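PDB 4GNX: putative uncharacterized protein from Ustilago maydis, which binds single-stranded DNA as the large, multi-OB-fold subunit of replication protein A, probably protecting it during replication and repair. Local coordinates for residues W31-V43 with A54-L68. Numbering follows the deposited sequence.
Sequences WSNQRGEGKLFSV and ATGFNDAVDRFYPLL. With nucleotides of chain G.
F41 and Y65 meet as an offset edge-to-face pair: the planes stand at 84°, and the CD1 edge of Y65 is directed at the face of F41, with Y65 CD1 3.5 Å from F41 CD1. V61 adds its CG2 methyl obliquely, 4.0 Å from F41 CD2, and L68 CD1 reaches the rim of the same ring at F41 CZ, so the helix 59-64 and the residues after it cover one side and part of the rim of this aromatic. On the other face of the sheet L40 and F57 run alongside each other with their ends in a common direction, L40 CD2 being 3.4 Å from F57 CE1. Antiparallel pairing of strands 39-46 and 51-57, a hairpin of the OB-fold barrel, sets these two faces; the N-to-C directions of the short segments 39-43 and 54-57 differ by 163°. The F57 face carries the DNA: the base of DT2 of chain G lies over the F57 ring, its C5 3.6 Å above the plane and over the centre. W31 places one indole face under the sugar of DT3 of chain G, at C5', while G38 N lies over the opposite face. At the strand end N58 OD1 accepts K39 N almost linearly (3.1 Å, 174°), and N58 N returns a bond to K39 O. With its later torsions all near anti, the K39 side chain carries NZ to D62 OD1 (2.8 Å), a salt bridge in which the ammonium comes in from above the carboxylate plane.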
loop_
_atom_site.group_PDB
_atom_site.type_symbol
_atom_site.label_atom_id
_atom_site.label_comp_id
_atom_site.label_asym_id
_atom_site.label_seq_id
_atom_site.Cartn_x
_atom_site.Cartn_y
_atom_site.Cartn_z
ATOM N N TRP C 31 -13.379 17.850 17.345
ATOM C CA TRP C 31 -13.251 18.288 15.964
ATOM C C TRP C 31 -14.032 19.530 15.669
ATOM O O TRP C 31 -14.722 20.069 16.537
ATOM C CB TRP C 31 -13.646 17.163 15.000
ATOM C CG TRP C 31 -15.135 17.017 14.814
ATOM C CD1 TRP C 31 -15.940 17.669 13.886
ATOM C CD2 TRP C 31 -16.052 16.165 15.582
ATOM N NE1 TRP C 31 -17.248 17.291 14.022
ATOM C CE2 TRP C 31 -17.389 16.392 15.019
ATOM C CE3 TRP C 31 -15.909 15.273 16.634
ATOM C CZ2 TRP C 31 -18.515 15.738 15.506
ATOM C CZ3 TRP C 31 -17.054 14.622 17.117
ATOM C CH2 TRP C 31 -18.324 14.854 16.568
ATOM N N SER C 32 -13.880 19.993 14.428
ATOM C CA SER C 32 -14.741 20.997 13.800
ATOM C C SER C 32 -14.695 20.840 12.279
ATOM O O SER C 32 -13.707 20.339 11.731
ATOM C CB SER C 32 -14.318 22.415 14.178
ATOM O OG SER C 32 -15.011 23.365 13.382
ATOM N N ASN C 33 -15.764 21.264 11.608
ATOM C CA ASN C 33 -15.791 21.294 10.144
ATOM C C ASN C 33 -16.822 22.269 9.562
ATOM O O ASN C 33 -16.687 23.482 9.732
ATOM C CB ASN C 33 -15.899 19.877 9.529
ATOM C CG ASN C 33 -16.825 18.952 10.304
ATOM O OD1 ASN C 33 -17.977 19.282 10.580
ATOM N ND2 ASN C 33 -16.325 17.769 10.633
ATOM N N GLN C 34 -17.846 21.737 8.894
ATOM C CA GLN C 34 -18.841 22.548 8.179
ATOM C C GLN C 34 -20.220 22.442 8.832
ATOM O O GLN C 34 -20.793 23.455 9.252
ATOM C CB GLN C 34 -18.942 22.125 6.704
ATOM C CG GLN C 34 -17.779 21.290 6.176
ATOM C CD GLN C 34 -17.852 19.821 6.584
ATOM O OE1 GLN C 34 -18.872 19.345 7.091
ATOM N NE2 GLN C 34 -16.760 19.096 6.363
ATOM N N ARG C 35 -20.745 21.216 8.896
ATOM C CA ARG C 35 -22.024 20.932 9.557
ATOM C C ARG C 35 -21.840 20.615 11.041
ATOM O O ARG C 35 -22.778 20.765 11.829
ATOM C CB ARG C 35 -22.785 19.787 8.858
ATOM C CG ARG C 35 -22.116 18.415 8.908
ATOM C CD ARG C 35 -23.149 17.304 9.009
ATOM N NE ARG C 35 -22.767 16.125 8.235
ATOM C CZ ARG C 35 -22.144 15.050 8.722
ATOM N NH1 ARG C 35 -21.816 14.976 10.008
ATOM N NH2 ARG C 35 -21.850 14.041 7.912
ATOM N N GLY C 36 -20.630 20.189 11.410
ATOM C CA GLY C 36 -20.356 19.700 12.760
ATOM C C GLY C 36 -19.148 20.276 13.480
ATOM O O GLY C 36 -18.457 21.172 12.970
ATOM N N GLU C 37 -18.906 19.725 14.672
ATOM C CA GLU C 37 -17.891 20.169 15.629
ATOM C C GLU C 37 -18.306 19.612 16.990
ATOM O O GLU C 37 -19.279 20.083 17.576
ATOM C CB GLU C 37 -17.799 21.703 15.657
ATOM C CG GLU C 37 -16.952 22.298 16.772
ATOM C CD GLU C 37 -17.780 22.795 17.946
ATOM O OE1 GLU C 37 -17.490 22.379 19.088
ATOM O OE2 GLU C 37 -18.719 23.599 17.727
ATOM N N GLY C 38 -17.594 18.603 17.486
ATOM C CA GLY C 38 -18.008 17.947 18.726
ATOM C C GLY C 38 -16.976 17.048 19.356
ATOM O O GLY C 38 -15.772 17.245 19.173
ATOM N N LYS C 39 -17.451 16.049 20.097
ATOM C CA LYS C 39 -16.554 15.118 20.781
ATOM C C LYS C 39 -17.010 13.658 20.796
ATOM O O LYS C 39 -18.195 13.350 20.667
ATOM C CB LYS C 39 -16.243 15.592 22.204
ATOM C CG LYS C 39 -17.430 15.643 23.152
ATOM C CD LYS C 39 -16.952 15.964 24.559
ATOM C CE LYS C 39 -18.088 16.412 25.462
ATOM N NZ LYS C 39 -17.660 16.366 26.889
ATOM N N LEU C 40 -16.043 12.766 20.966
ATOM C CA LEU C 40 -16.315 11.344 20.995
ATOM C C LEU C 40 -15.180 10.546 21.609
ATOM O O LEU C 40 -14.077 11.050 21.821
ATOM C CB LEU C 40 -16.566 10.829 19.586
ATOM C CG LEU C 40 -15.369 10.749 18.642
ATOM C CD1 LEU C 40 -14.636 9.426 18.774
ATOM C CD2 LEU C 40 -15.859 10.927 17.214
ATOM N N PHE C 41 -15.460 9.287 21.889
ATOM C CA PHE C 41 -14.426 8.392 22.334
ATOM C C PHE C 41 -14.892 7.004 21.973
ATOM O O PHE C 41 -16.045 6.800 21.578
ATOM C CB PHE C 41 -14.208 8.499 23.844
ATOM C CG PHE C 41 -15.135 7.640 24.641
ATOM C CD1 PHE C 41 -14.668 6.491 25.274
ATOM C CD2 PHE C 41 -16.492 7.947 24.735
ATOM C CE1 PHE C 41 -15.534 5.677 26.001
ATOM C CE2 PHE C 41 -17.354 7.140 25.472
ATOM C CZ PHE C 41 -16.877 6.005 26.102
ATOM N N SER C 42 -14.003 6.044 22.118
ATOM C CA SER C 42 -14.377 4.694 21.833
ATOM C C SER C 42 -13.628 3.722 22.689
ATOM O O SER C 42 -12.571 4.004 23.236
ATOM C CB SER C 42 -14.130 4.367 20.369
ATOM O OG SER C 42 -12.743 4.340 20.110
ATOM N N VAL C 43 -14.197 2.540 22.763
ATOM C CA VAL C 43 -13.706 1.493 23.604
ATOM C C VAL C 43 -13.762 0.207 22.795
ATOM O O VAL C 43 -14.651 0.040 21.938
ATOM C CB VAL C 43 -14.630 1.405 24.827
ATOM C CG1 VAL C 43 -15.122 -0.016 25.073
ATOM C CG2 VAL C 43 -13.967 2.019 26.050
ATOM N N ALA C 54 -17.188 -0.087 20.549
ATOM C CA ALA C 54 -18.270 0.791 20.929
ATOM C C ALA C 54 -17.795 2.248 21.004
ATOM O O ALA C 54 -16.667 2.523 21.425
ATOM C CB ALA C 54 -18.829 0.339 22.245
ATOM N N THR C 55 -18.658 3.174 20.601
ATOM C CA THR C 55 -18.304 4.587 20.557
ATOM C C THR C 55 -19.383 5.443 21.208
ATOM O O THR C 55 -20.590 5.190 21.063
ATOM C CB THR C 55 -18.156 5.074 19.102
ATOM O OG1 THR C 55 -17.142 4.316 18.434
ATOM C CG2 THR C 55 -17.798 6.549 19.052
ATOM N N GLY C 56 -18.945 6.480 21.907
ATOM C CA GLY C 56 -19.871 7.442 22.446
ATOM C C GLY C 56 -19.606 8.796 21.844
ATOM O O GLY C 56 -18.443 9.179 21.700
ATOM N N PHE C 57 -20.680 9.508 21.497
ATOM C CA PHE C 57 -20.596 10.854 20.959
ATOM C C PHE C 57 -21.157 11.899 21.927
ATOM O O PHE C 57 -22.075 11.616 22.701
ATOM C CB PHE C 57 -21.352 10.936 19.646
ATOM C CG PHE C 57 -20.695 10.214 18.509
ATOM C CD1 PHE C 57 -19.752 10.857 17.707
ATOM C CD2 PHE C 57 -21.046 8.902 18.205
ATOM C CE1 PHE C 57 -19.155 10.204 16.638
ATOM C CE2 PHE C 57 -20.448 8.243 17.137
ATOM C CZ PHE C 57 -19.504 8.899 16.351
ATOM N N ASN C 58 -20.588 13.104 21.866
ATOM C CA ASN C 58 -20.998 14.255 22.676
ATOM C C ASN C 58 -21.416 13.960 24.123
ATOM O O ASN C 58 -20.555 13.743 24.978
ATOM C CB ASN C 58 -22.041 15.063 21.915
ATOM C CG ASN C 58 -21.637 15.277 20.471
ATOM O OD1 ASN C 58 -20.490 15.638 20.175
ATOM N ND2 ASN C 58 -22.567 15.021 19.558
ATOM N N ASP C 59 -22.716 13.932 24.396
ATOM C CA ASP C 59 -23.191 13.705 25.765
ATOM C C ASP C 59 -22.866 12.311 26.347
ATOM O O ASP C 59 -22.660 12.154 27.560
ATOM C CB ASP C 59 -24.674 14.071 25.884
ATOM C CG ASP C 59 -24.907 15.578 25.771
ATOM O OD1 ASP C 59 -25.966 16.074 26.224
ATOM O OD2 ASP C 59 -24.017 16.278 25.235
ATOM N N ALA C 60 -22.781 11.314 25.478
ATOM C CA ALA C 60 -22.380 9.974 25.895
ATOM C C ALA C 60 -20.965 9.927 26.509
ATOM O O ALA C 60 -20.674 9.047 27.333
ATOM C CB ALA C 60 -22.495 9.006 24.731
ATOM N N VAL C 61 -20.099 10.863 26.107
ATOM C CA VAL C 61 -18.745 10.935 26.652
ATOM C C VAL C 61 -18.810 11.306 28.124
ATOM O O VAL C 61 -18.168 10.669 28.966
ATOM C CB VAL C 61 -17.866 11.983 25.943
ATOM C CG1 VAL C 61 -16.467 11.993 26.542
ATOM C CG2 VAL C 61 -17.796 11.709 24.456
ATOM N N ASP C 62 -19.590 12.339 28.424
ATOM C CA ASP C 62 -19.744 12.809 29.787
ATOM C C ASP C 62 -20.281 11.698 30.663
ATOM O O ASP C 62 -19.830 11.504 31.793
ATOM C CB ASP C 62 -20.701 13.992 29.810
ATOM C CG ASP C 62 -20.249 15.131 28.905
ATOM O OD1 ASP C 62 -19.179 15.732 29.165
ATOM O OD2 ASP C 62 -20.986 15.441 27.943
ATOM N N ARG C 63 -21.229 10.955 30.112
ATOM C CA ARG C 63 -21.894 9.909 30.845
ATOM C C ARG C 63 -21.026 8.672 31.068
ATOM O O ARG C 63 -21.037 8.098 32.155
ATOM C CB ARG C 63 -23.205 9.541 30.150
ATOM C CG ARG C 63 -24.232 10.654 30.207
ATOM C CD ARG C 63 -25.566 10.280 29.587
ATOM N NE ARG C 63 -26.188 9.114 30.212
ATOM C CZ ARG C 63 -26.618 8.039 29.546
ATOM N NH1 ARG C 63 -26.510 7.978 28.220
ATOM N NH2 ARG C 63 -27.175 7.023 30.203
ATOM N N PHE C 64 -20.261 8.264 30.060
ATOM C CA PHE C 64 -19.595 6.964 30.136
ATOM C C PHE C 64 -18.074 6.939 30.131
ATOM O O PHE C 64 -17.480 5.946 30.569
ATOM C CB PHE C 64 -20.144 6.036 29.062
ATOM C CG PHE C 64 -21.637 5.927 29.086
ATOM C CD1 PHE C 64 -22.300 5.494 30.232
ATOM C CD2 PHE C 64 -22.388 6.268 27.978
ATOM C CE1 PHE C 64 -23.684 5.396 30.262
ATOM C CE2 PHE C 64 -23.768 6.163 28.002
ATOM C CZ PHE C 64 -24.416 5.729 29.144
ATOM N N TYR C 65 -17.441 8.008 29.646
ATOM C CA TYR C 65 -15.985 8.019 29.586
ATOM C C TYR C 65 -15.394 7.754 30.966
ATOM O O TYR C 65 -14.550 6.862 31.105
ATOM C CB TYR C 65 -15.401 9.298 28.981
ATOM C CG TYR C 65 -13.898 9.202 28.813
ATOM C CD1 TYR C 65 -13.343 8.586 27.685
ATOM C CD2 TYR C 65 -13.029 9.685 29.791
ATOM C CE1 TYR C 65 -11.967 8.479 27.525
ATOM C CE2 TYR C 65 -11.653 9.576 29.643
ATOM C CZ TYR C 65 -11.127 8.974 28.511
ATOM O OH TYR C 65 -9.763 8.862 28.352
ATOM N N PRO C 66 -15.847 8.507 31.992
ATOM C CA PRO C 66 -15.318 8.250 33.330
ATOM C C PRO C 66 -15.640 6.833 33.775
ATOM O O PRO C 66 -14.816 6.182 34.401
ATOM C CB PRO C 66 -16.070 9.258 34.202
ATOM C CG PRO C 66 -16.501 10.331 33.266
ATOM C CD PRO C 66 -16.832 9.603 32.003
ATOM N N LEU C 67 -16.816 6.355 33.399
ATOM C CA LEU C 67 -17.346 5.083 33.874
ATOM C C LEU C 67 -16.611 3.828 33.394
ATOM O O LEU C 67 -16.617 2.808 34.076
ATOM C CB LEU C 67 -18.832 4.995 33.504
ATOM C CG LEU C 67 -19.705 3.818 33.941
ATOM C CD1 LEU C 67 -19.618 3.565 35.442
ATOM C CD2 LEU C 67 -21.140 4.083 33.525
ATOM N N LEU C 68 -15.993 3.889 32.221
ATOM C CA LEU C 68 -15.406 2.683 31.636
ATOM C C LEU C 68 -13.888 2.692 31.741
ATOM O O LEU C 68 -13.238 3.637 31.300
ATOM C CB LEU C 68 -15.841 2.523 30.176
ATOM C CG LEU C 68 -17.313 2.259 29.846
ATOM C CD1 LEU C 68 -17.572 2.579 28.380
ATOM C CD2 LEU C 68 -17.703 0.822 30.161
ATOM P P DT G 2 -23.051 9.999 9.288
ATOM O OP1 DT G 2 -23.097 10.410 7.861
ATOM O OP2 DT G 2 -22.375 8.728 9.659
ATOM O "O5'" DT G 2 -22.387 11.209 10.087
ATOM C "C5'" DT G 2 -21.423 10.976 11.132
ATOM C "C4'" DT G 2 -20.844 12.288 11.609
ATOM O "O4'" DT G 2 -21.699 12.870 12.621
ATOM C "C3'" DT G 2 -19.460 12.176 12.239
ATOM O "O3'" DT G 2 -18.688 13.328 11.906
ATOM C "C2'" DT G 2 -19.749 12.101 13.727
ATOM C "C1'" DT G 2 -21.053 12.872 13.890
ATOM N N1 DT G 2 -21.981 12.274 14.873
ATOM C C2 DT G 2 -22.452 13.066 15.898
ATOM O O2 DT G 2 -22.143 14.240 16.030
ATOM N N3 DT G 2 -23.304 12.427 16.767
ATOM C C4 DT G 2 -23.717 11.109 16.718
ATOM O O4 DT G 2 -24.489 10.677 17.570
ATOM C C5 DT G 2 -23.179 10.336 15.617
ATOM C C7 DT G 2 -23.571 8.900 15.477
ATOM C C6 DT G 2 -22.346 10.950 14.766
ATOM P P DT G 3 -17.400 13.185 10.968
ATOM O OP1 DT G 3 -17.164 14.540 10.407
ATOM O OP2 DT G 3 -17.508 12.018 10.062
ATOM O "O5'" DT G 3 -16.238 12.898 12.016
ATOM C "C5'" DT G 3 -15.609 13.996 12.698
ATOM C "C4'" DT G 3 -14.279 13.560 13.260
ATOM O "O4'" DT G 3 -14.463 12.328 13.992
ATOM C "C3'" DT G 3 -13.202 13.275 12.211
ATOM O "O3'" DT G 3 -11.973 13.861 12.654
ATOM C "C2'" DT G 3 -13.124 11.759 12.180
ATOM C "C1'" DT G 3 -13.456 11.411 13.615
ATOM N N1 DT G 3 -13.978 10.049 13.833
ATOM C C2 DT G 3 -13.135 9.125 14.411
ATOM O O2 DT G 3 -11.982 9.377 14.725
ATOM N N3 DT G 3 -13.691 7.882 14.596
ATOM C C4 DT G 3 -14.977 7.485 14.278
ATOM O O4 DT G 3 -15.337 6.335 14.514
ATOM C C5 DT G 3 -15.811 8.512 13.682
ATOM C C7 DT G 3 -17.219 8.178 13.304
ATOM C C6 DT G 3 -15.276 9.724 13.495
#